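PDB 4CEM: regulator of nonsense transcripts 2 from Homo sapiens, which acts as a factor in nonsense-mediated mRNA decay, the pathway that degrades transcripts carrying premature stop codons. Local coordinates for residues 56-61 against 71-76; 63-68 against 96-101; 119-124 against 159-164. All coordinates share one frame; numbering follows the deposited sequence.

Interaction 1. Residues 56-61 against 71-76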
loop_
_atom_site.group_PDB
_atom_site.type_symbol
_atom_site.label_atom_id
_atom_site.label_comp_id
_atom_site.label_asym_id
_atom_site.label_seq_id
_atom_site.Cartn_x
_atom_site.Cartn_y
_atom_site.Cartn_z
ATOM N N THR A 56 12.079 22.853 -14.989
ATOM C CA THR A 56 12.870 22.485 -13.812
ATOM C C THR A 56 12.095 22.826 -12.557
ATOM O O THR A 56 12.062 22.035 -11.620
ATOM C CB THR A 56 14.247 23.178 -13.796
ATOM O OG1 THR A 56 14.931 22.879 -15.021
ATOM C CG2 THR A 56 15.078 22.688 -12.614
ATOM N N ALA A 57 11.461 23.996 -12.549
ATOM C CA ALA A 57 10.598 24.388 -11.434
ATOM C C ALA A 57 9.549 23.308 -11.193
ATOM O O ALA A 57 9.367 22.841 -10.063
ATOM C CB ALA A 57 9.927 25.720 -11.720
ATOM N N PHE A 58 8.896 22.882 -12.273
ATOM C CA PHE A 58 7.850 21.883 -12.180
ATOM C C PHE A 58 8.373 20.566 -11.625
ATOM O O PHE A 58 7.770 20.002 -10.706
ATOM C CB PHE A 58 7.175 21.665 -13.532
ATOM C CG PHE A 58 5.998 20.742 -13.462
ATOM C CD1 PHE A 58 4.868 21.103 -12.744
ATOM C CD2 PHE A 58 6.028 19.497 -14.084
ATOM C CE1 PHE A 58 3.782 20.250 -12.652
ATOM C CE2 PHE A 58 4.940 18.645 -14.007
ATOM C CZ PHE A 58 3.816 19.024 -13.289
ATOM N N VAL A 59 9.502 20.089 -12.155
ATOM C CA VAL A 59 10.123 18.860 -11.650
ATOM C C VAL A 59 10.391 18.933 -10.151
ATOM O O VAL A 59 10.314 17.923 -9.457
ATOM C CB VAL A 59 11.440 18.532 -12.382
ATOM C CG1 VAL A 59 12.222 17.443 -11.643
ATOM C CG2 VAL A 59 11.147 18.100 -13.814
ATOM N N LYS A 60 10.685 20.126 -9.652
ATOM C CA LYS A 60 10.945 20.297 -8.231
ATOM C C LYS A 60 9.658 20.206 -7.423
ATOM O O LYS A 60 9.638 19.588 -6.362
ATOM C CB LYS A 60 11.640 21.631 -7.962
ATOM C CG LYS A 60 12.282 21.698 -6.590
ATOM C CD LYS A 60 12.978 23.030 -6.376
ATOM C CE LYS A 60 13.540 23.141 -4.969
ATOM N NZ LYS A 60 14.173 24.469 -4.749
ATOM N N LYS A 61 8.587 20.821 -7.921
ATOM C CA LYS A 61 7.277 20.741 -7.263
ATOM C C LYS A 61 6.792 19.311 -7.144
ATOM O O LYS A 61 6.156 18.947 -6.154
ATOM C CB LYS A 61 6.233 21.570 -8.012
ATOM C CG LYS A 61 6.171 23.014 -7.558
ATOM C CD LYS A 61 5.629 23.917 -8.645
ATOM C CE LYS A 61 5.694 25.378 -8.227
ATOM N NZ LYS A 61 6.401 26.215 -9.244
ATOM N N ASP A 71 -5.123 20.388 -8.971
ATOM C CA ASP A 71 -5.455 21.307 -10.058
ATOM C C ASP A 71 -4.284 22.210 -10.454
ATOM O O ASP A 71 -4.075 22.475 -11.633
ATOM C CB ASP A 71 -6.658 22.176 -9.676
ATOM C CG ASP A 71 -7.894 21.357 -9.361
ATOM O OD1 ASP A 71 -8.231 20.439 -10.143
ATOM O OD2 ASP A 71 -8.528 21.638 -8.321
ATOM N N SER A 72 -3.529 22.695 -9.472
ATOM C CA SER A 72 -2.421 23.595 -9.761
ATOM C C SER A 72 -1.295 22.890 -10.525
ATOM O O SER A 72 -0.799 23.412 -11.533
ATOM C CB SER A 72 -1.898 24.236 -8.479
ATOM O OG SER A 72 -1.709 23.274 -7.467
ATOM N N LEU A 73 -0.912 21.700 -10.071
ATOM C CA LEU A 73 0.113 20.930 -10.776
ATOM C C LEU A 73 -0.374 20.470 -12.149
ATOM O O LEU A 73 0.397 20.427 -13.117
ATOM C CB LEU A 73 0.565 19.735 -9.946
ATOM C CG LEU A 73 1.258 20.123 -8.644
ATOM C CD1 LEU A 73 1.596 18.894 -7.820
ATOM C CD2 LEU A 73 2.502 20.931 -8.953
ATOM N N SER A 74 -1.662 20.159 -12.242
ATOM C CA SER A 74 -2.259 19.828 -13.530
ATOM C C SER A 74 -2.202 21.005 -14.486
ATOM O O SER A 74 -1.877 20.834 -15.653
ATOM C CB SER A 74 -3.695 19.352 -13.342
ATOM O OG SER A 74 -3.698 18.075 -12.723
ATOM N N HIS A 75 -2.524 22.195 -13.988
ATOM C CA HIS A 75 -2.508 23.414 -14.800
ATOM C C HIS A 75 -1.132 23.666 -15.360
ATOM O O HIS A 75 -0.975 23.889 -16.550
ATOM C CB HIS A 75 -2.965 24.606 -13.972
ATOM C CG HIS A 75 -2.806 25.931 -14.672
ATOM N ND1 HIS A 75 -1.673 26.653 -14.597
ATOM C CD2 HIS A 75 -3.684 26.658 -15.473
ATOM C CE1 HIS A 75 -1.816 27.783 -15.317
ATOM N NE2 HIS A 75 -3.045 27.784 -15.852
ATOM N N ASP A 76 -0.119 23.608 -14.508
ATOM C CA ASP A 76 1.250 23.771 -14.964
ATOM C C ASP A 76 1.613 22.693 -15.965
ATOM O O ASP A 76 2.120 22.997 -17.048
ATOM C CB ASP A 76 2.232 23.727 -13.797
ATOM C CG ASP A 76 2.085 24.910 -12.866
ATOM O OD1 ASP A 76 1.444 25.921 -13.257
ATOM O OD2 ASP A 76 2.610 24.822 -11.730
#
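F58 lays the CD1-CE1 side of its ring against the carbonyl O and CD2 of L73 and the CB of D76. The two segments belong to helix 52-61 and helix 70-79, which pack as an antiparallel helical hairpin within the MIF4G domain, an all-helical fold of stacked helix pairs. Their short axes pass 11.1 Å apart, and their N-to-C directions differ by 152°. At this spacing side chains, chiefly the F58 ring, make the contact.

The CB of F58 already points at helix 70-79, and chi1 of -174°, with CG opposite the backbone N, carries the ring on in that direction. CE1 of F58 lies 3.4 Å from the carbonyl O of L73. The same CE1 is 4.0 Å from CD2 of L73, an apolar contact. CD1 of F58 rests 3.9 Å from CB of D76. Both L73 O and D76 CB meet the ring obliquely. The carboxylate of D76 is turned almost perpendicular to the ring, with the two planes 82° apart.

The CB of L73 is directed to the side, and its CD2 branch comes nearer to helix 52-61. This methyl touches both F58 and K61. F58 and L73 are buried, and both also pack on helix 103-116, through F113 and L109 respectively. L80 and L82, in the loop after helix 70-79, also touch F58. Helix 103-116 and this loop thus add to the apolar surroundings of the pair.

K61 and D76 lie at the margin. NZ of K61 is 4.7 Å from OD2 of D76, too far for a salt bridge, though the opposite charges probably attract weakly. The lysine takes part through its base instead: its CB lies 3.9 Å from CD2 of L73.

Interaction 2. Residues 63-68 against 96-101; sequences KTITEQ and AKLKIS
Two inter-helix loops of the MIF4G helical fold run side by side here. Segment 63-68 links helix 52-61 to helix 70-79, and segment 96-101 links helix 86-95 to helix 103-116. Their touching parts head the same way, with end-to-end directions 12° apart. They are not paired as strands: the contact is made largely by side chains meeting backbone atoms, with one apolar side-chain pair.

A96 is the first residue to leave helix 86-95, and its methyl points toward segment 63-68, next to the carbonyl of K63. Further along, the CD2 branch of L98 reaches over to I65. CD2 of L98 is 3.5 Å from the backbone O of I65 and 3.8 Å from its CB. CG of L98 lies anti to its own carbonyl carbon (chi1 -61°), and the end of the chain comes nearer to I65. Both residues are buried. I65 also packs on C105 and L109 of helix 103-116, and L98 on T148 and F152 of helix 143-158.

At the other end, the carboxylate of E67 forms a salt bridge with R70, and the backbone N of E67 donates a hydrogen bond to OD1 of D102. Across the loops, CB of E67 lies 4.0 Å from the carbonyl O of S101.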
loop_
_atom_site.group_PDB
_atom_site.type_symbol
_atom_site.label_atom_id
_atom_site.label_comp_id
_atom_site.label_asym_id
_atom_site.label_seq_id
_atom_site.Cartn_x
_atom_site.Cartn_y
_atom_site.Cartn_z
ATOM N N LYS A 63 8.317 16.892 -6.209
ATOM C CA LYS A 63 8.905 16.218 -5.054
ATOM C C LYS A 63 8.004 16.265 -3.838
ATOM O O LYS A 63 8.151 15.445 -2.949
ATOM C CB LYS A 63 10.283 16.796 -4.727
ATOM C CG LYS A 63 11.299 16.497 -5.818
ATOM C CD LYS A 63 12.714 16.925 -5.459
ATOM C CE LYS A 63 13.736 16.078 -6.218
ATOM N NZ LYS A 63 14.922 16.863 -6.653
ATOM N N THR A 64 7.060 17.201 -3.812
ATOM C CA THR A 64 6.129 17.354 -2.693
ATOM C C THR A 64 4.682 17.343 -3.188
ATOM O O THR A 64 3.931 18.303 -2.989
ATOM C CB THR A 64 6.398 18.681 -1.962
ATOM O OG1 THR A 64 6.322 19.766 -2.901
ATOM C CG2 THR A 64 7.779 18.666 -1.312
ATOM N N ILE A 65 4.293 16.260 -3.853
ATOM C CA ILE A 65 2.959 16.174 -4.434
ATOM C C ILE A 65 1.928 16.104 -3.322
ATOM O O ILE A 65 2.084 15.364 -2.366
ATOM C CB ILE A 65 2.800 14.956 -5.363
ATOM C CG1 ILE A 65 3.636 15.153 -6.626
ATOM C CG2 ILE A 65 1.335 14.759 -5.741
ATOM C CD1 ILE A 65 3.736 13.910 -7.491
ATOM N N THR A 66 0.865 16.875 -3.478
ATOM C CA THR A 66 -0.124 17.060 -2.436
ATOM C C THR A 66 -1.512 17.198 -3.037
ATOM O O THR A 66 -1.666 17.798 -4.089
ATOM C CB THR A 66 0.244 18.302 -1.633
ATOM O OG1 THR A 66 1.089 17.902 -0.555
ATOM C CG2 THR A 66 -0.973 19.004 -1.099
ATOM N N GLU A 67 -2.513 16.635 -2.361
ATOM C CA GLU A 67 -3.879 16.598 -2.879
ATOM C C GLU A 67 -4.382 17.982 -3.248
ATOM O O GLU A 67 -5.002 18.161 -4.285
ATOM C CB GLU A 67 -4.838 15.934 -1.877
ATOM C CG GLU A 67 -6.308 15.870 -2.319
ATOM C CD GLU A 67 -6.516 15.451 -3.779
ATOM O OE1 GLU A 67 -5.953 14.428 -4.233
ATOM O OE2 GLU A 67 -7.260 16.150 -4.496
ATOM N N GLN A 68 -4.088 18.972 -2.419
ATOM C CA GLN A 68 -4.584 20.324 -2.682
ATOM C C GLN A 68 -3.809 21.031 -3.810
ATOM O O GLN A 68 -4.066 22.203 -4.100
ATOM C CB GLN A 68 -4.648 21.179 -1.394
ATOM C CG GLN A 68 -3.610 20.882 -0.315
ATOM C CD GLN A 68 -3.932 19.641 0.514
ATOM O OE1 GLN A 68 -3.084 18.759 0.696
ATOM N NE2 GLN A 68 -5.166 19.564 1.019
ATOM N N ALA A 96 9.524 11.494 -3.718
ATOM C CA ALA A 96 8.538 12.275 -2.973
ATOM C C ALA A 96 7.905 11.491 -1.817
ATOM O O ALA A 96 7.545 10.328 -1.967
ATOM C CB ALA A 96 7.453 12.772 -3.913
ATOM N N LYS A 97 7.773 12.139 -0.666
ATOM C CA LYS A 97 7.186 11.518 0.520
ATOM C C LYS A 97 5.702 11.850 0.575
ATOM O O LYS A 97 5.316 12.966 0.915
ATOM C CB LYS A 97 7.897 12.012 1.781
ATOM C CG LYS A 97 9.368 11.619 1.841
ATOM C CD LYS A 97 10.200 12.654 2.584
ATOM C CE LYS A 97 11.691 12.382 2.446
ATOM N NZ LYS A 97 12.507 13.558 2.867
ATOM N N LEU A 98 4.877 10.872 0.221
ATOM C CA LEU A 98 3.440 11.074 0.096
ATOM C C LEU A 98 2.713 10.597 1.343
ATOM O O LEU A 98 2.986 9.514 1.847
ATOM C CB LEU A 98 2.912 10.289 -1.106
ATOM C CG LEU A 98 3.462 10.656 -2.484
ATOM C CD1 LEU A 98 3.222 9.529 -3.482
ATOM C CD2 LEU A 98 2.833 11.950 -2.973
ATOM N N LYS A 99 1.775 11.394 1.833
ATOM C CA LYS A 99 0.869 10.919 2.864
ATOM C C LYS A 99 -0.150 9.979 2.237
ATOM O O LYS A 99 -0.420 10.025 1.033
ATOM C CB LYS A 99 0.125 12.070 3.528
ATOM C CG LYS A 99 1.024 13.076 4.220
ATOM C CD LYS A 99 0.292 14.389 4.468
ATOM C CE LYS A 99 1.259 15.559 4.535
ATOM N NZ LYS A 99 0.733 16.707 3.749
ATOM N N ILE A 100 -0.736 9.142 3.079
ATOM C CA ILE A 100 -1.778 8.221 2.653
ATOM C C ILE A 100 -2.783 8.931 1.736
ATOM O O ILE A 100 -3.157 8.401 0.699
ATOM C CB ILE A 100 -2.505 7.627 3.881
ATOM C CG1 ILE A 100 -1.538 6.791 4.741
ATOM C CG2 ILE A 100 -3.679 6.769 3.448
ATOM C CD1 ILE A 100 -1.636 7.066 6.233
ATOM N N SER A 101 -3.181 10.143 2.108
ATOM C CA SER A 101 -4.210 10.884 1.378
ATOM C C SER A 101 -3.732 11.565 0.087
ATOM O O SER A 101 -4.546 12.132 -0.642
ATOM C CB SER A 101 -4.836 11.947 2.295
ATOM O OG SER A 101 -3.896 12.947 2.656
#

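Interaction 3. Residues 119-124 against 159-164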
loop_
_atom_site.group_PDB
_atom_site.type_symbol
_atom_site.label_atom_id
_atom_site.label_comp_id
_atom_site.label_asym_id
_atom_site.label_seq_id
_atom_site.Cartn_x
_atom_site.Cartn_y
_atom_site.Cartn_z
ATOM N N ASP A 119 7.737 7.742 -23.085
ATOM C CA ASP A 119 8.911 7.424 -22.255
ATOM C C ASP A 119 8.622 7.284 -20.773
ATOM O O ASP A 119 9.484 6.821 -20.022
ATOM C CB ASP A 119 9.986 8.508 -22.394
ATOM C CG ASP A 119 10.609 8.537 -23.756
ATOM O OD1 ASP A 119 10.259 7.677 -24.588
ATOM O OD2 ASP A 119 11.449 9.431 -23.999
ATOM N N PHE A 120 7.439 7.698 -20.337
ATOM C CA PHE A 120 7.173 7.796 -18.908
ATOM C C PHE A 120 7.158 6.452 -18.195
ATOM O O PHE A 120 7.906 6.251 -17.242
ATOM C CB PHE A 120 5.856 8.529 -18.650
ATOM C CG PHE A 120 5.610 8.819 -17.194
ATOM C CD1 PHE A 120 6.394 9.749 -16.518
ATOM C CD2 PHE A 120 4.609 8.159 -16.497
ATOM C CE1 PHE A 120 6.184 10.018 -15.178
ATOM C CE2 PHE A 120 4.396 8.426 -15.155
ATOM C CZ PHE A 120 5.183 9.355 -14.494
ATOM N N ALA A 121 6.307 5.539 -18.654
ATOM C CA ALA A 121 6.084 4.272 -17.937
ATOM C C ALA A 121 7.366 3.455 -17.776
ATOM O O ALA A 121 7.673 3.023 -16.664
ATOM C CB ALA A 121 4.995 3.440 -18.609
ATOM N N PRO A 122 8.129 3.259 -18.873
ATOM C CA PRO A 122 9.419 2.541 -18.784
ATOM C C PRO A 122 10.418 3.180 -17.809
ATOM O O PRO A 122 11.044 2.473 -17.016
ATOM C CB PRO A 122 9.953 2.605 -20.213
ATOM C CG PRO A 122 8.747 2.796 -21.070
ATOM C CD PRO A 122 7.830 3.665 -20.258
ATOM N N SER A 123 10.540 4.506 -17.849
ATOM C CA SER A 123 11.369 5.232 -16.876
ATOM C C SER A 123 10.879 5.061 -15.442
ATOM O O SER A 123 11.678 4.765 -14.549
ATOM C CB SER A 123 11.412 6.717 -17.211
ATOM O OG SER A 123 11.549 6.901 -18.609
ATOM N N LEU A 124 9.576 5.249 -15.220
ATOM C CA LEU A 124 8.990 5.101 -13.874
ATOM C C LEU A 124 9.276 3.709 -13.322
ATOM O O LEU A 124 9.786 3.559 -12.206
ATOM C CB LEU A 124 7.477 5.357 -13.896
ATOM C CG LEU A 124 6.777 5.454 -12.532
ATOM C CD1 LEU A 124 7.217 6.702 -11.786
ATOM C CD2 LEU A 124 5.258 5.428 -12.672
ATOM N N VAL A 159 -4.153 0.781 -12.264
ATOM C CA VAL A 159 -4.558 1.874 -13.141
ATOM C C VAL A 159 -3.953 1.749 -14.550
ATOM O O VAL A 159 -4.192 2.589 -15.408
ATOM C CB VAL A 159 -4.206 3.209 -12.430
ATOM C CG1 VAL A 159 -3.519 4.213 -13.346
ATOM C CG2 VAL A 159 -5.440 3.756 -11.728
ATOM N N GLY A 160 -3.174 0.696 -14.794
ATOM C CA GLY A 160 -2.698 0.376 -16.142
ATOM C C GLY A 160 -1.524 1.185 -16.689
ATOM O O GLY A 160 -1.207 1.083 -17.875
ATOM N N ILE A 161 -0.881 1.987 -15.842
ATOM C CA ILE A 161 0.346 2.680 -16.223
ATOM C C ILE A 161 1.454 1.649 -16.409
ATOM O O ILE A 161 2.186 1.690 -17.397
ATOM C CB ILE A 161 0.739 3.745 -15.181
ATOM C CG1 ILE A 161 -0.265 4.906 -15.233
ATOM C CG2 ILE A 161 2.146 4.267 -15.442
ATOM C CD1 ILE A 161 -0.191 5.857 -14.062
ATOM N N PHE A 162 1.560 0.717 -15.462
ATOM C CA PHE A 162 2.326 -0.519 -15.655
ATOM C C PHE A 162 1.428 -1.648 -16.161
ATOM O O PHE A 162 0.276 -1.764 -15.750
ATOM C CB PHE A 162 2.968 -0.979 -14.348
ATOM C CG PHE A 162 3.903 0.013 -13.736
ATOM C CD1 PHE A 162 4.591 0.941 -14.510
ATOM C CD2 PHE A 162 4.129 -0.004 -12.369
ATOM C CE1 PHE A 162 5.455 1.852 -13.923
ATOM C CE2 PHE A 162 5.000 0.899 -11.781
ATOM C CZ PHE A 162 5.662 1.829 -12.563
ATOM N N THR A 163 1.976 -2.502 -17.021
ATOM C CA THR A 163 1.251 -3.657 -17.519
ATOM C C THR A 163 1.158 -4.654 -16.394
ATOM O O THR A 163 1.875 -4.537 -15.412
ATOM C CB THR A 163 1.974 -4.330 -18.695
ATOM O OG1 THR A 163 3.252 -4.838 -18.258
ATOM C CG2 THR A 163 2.144 -3.354 -19.867
ATOM N N ASP A 164 0.279 -5.637 -16.529
ATOM C CA ASP A 164 0.132 -6.641 -15.489
ATOM C C ASP A 164 1.475 -7.301 -15.192
ATOM O O ASP A 164 1.886 -7.350 -14.033
ATOM C CB ASP A 164 -0.898 -7.698 -15.888
ATOM C CG ASP A 164 -2.338 -7.186 -15.822
ATOM O OD1 ASP A 164 -2.586 -6.009 -15.484
ATOM O OD2 ASP A 164 -3.241 -7.991 -16.114
#
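The first turn of helix 120-137 faces the short connection between helix 143-158 and helix 164-181. The backbones come nearest at A121 and I161, whose CA atoms are 6.2 Å apart. G160 ends helix 143-158 in a Schellman motif, with positive phi (79°). T163 then stands at the N-cap of the next helix, leaving I161 and F162 in the turn between.

The methyl of A121 points at this turn. Its CB is 3.5 Å from the backbone O of I161 and 4.3 Å from CG2 of the same residue. The ring end of F162 comes nearer to helix 120-137 than its CB direction suggests. CE1 of F162 meets the carbonyl O of A121 at 3.7 Å, with that oxygen at the ring edge and near its plane.

In the MIF4G domain, built of stacked antiparallel helix pairs, the contact packs the start of helix 120-137 against a helix-to-helix turn. L156 of helix 143-158 touches L124, I161 and F162. C110 and S111 of helix 103-116 pack on I161.

L124 and F162 cross at about a right angle. The chi1 of L124 (-171°) sets CG opposite the backbone N and directs the branch to the turn. CD2 of L124 approaches CZ of F162 obliquely, at 3.6 Å. The same methyl reaches CG2 of I161, 4.3 Å away.

Interactions 1 and 2 adjoin in the sequence but do not otherwise touch. Their segments alternate along the chain, so the loop at 63-68 lies between the two helical segments of interaction 1. Their centres are 13 Å apart, on the same side of the chain's centre. Interaction 3 follows both in series. Its centre lies 20 Å from each of the others, with nearest atoms about 9 Å from interaction 1 and about 8 Å from interaction 2. Helix 103-116 packs on residues of all three: F113 touches F58 of interaction 1 and stacks on F120 of segment 119-124, and L109 packs on both L73 and I65.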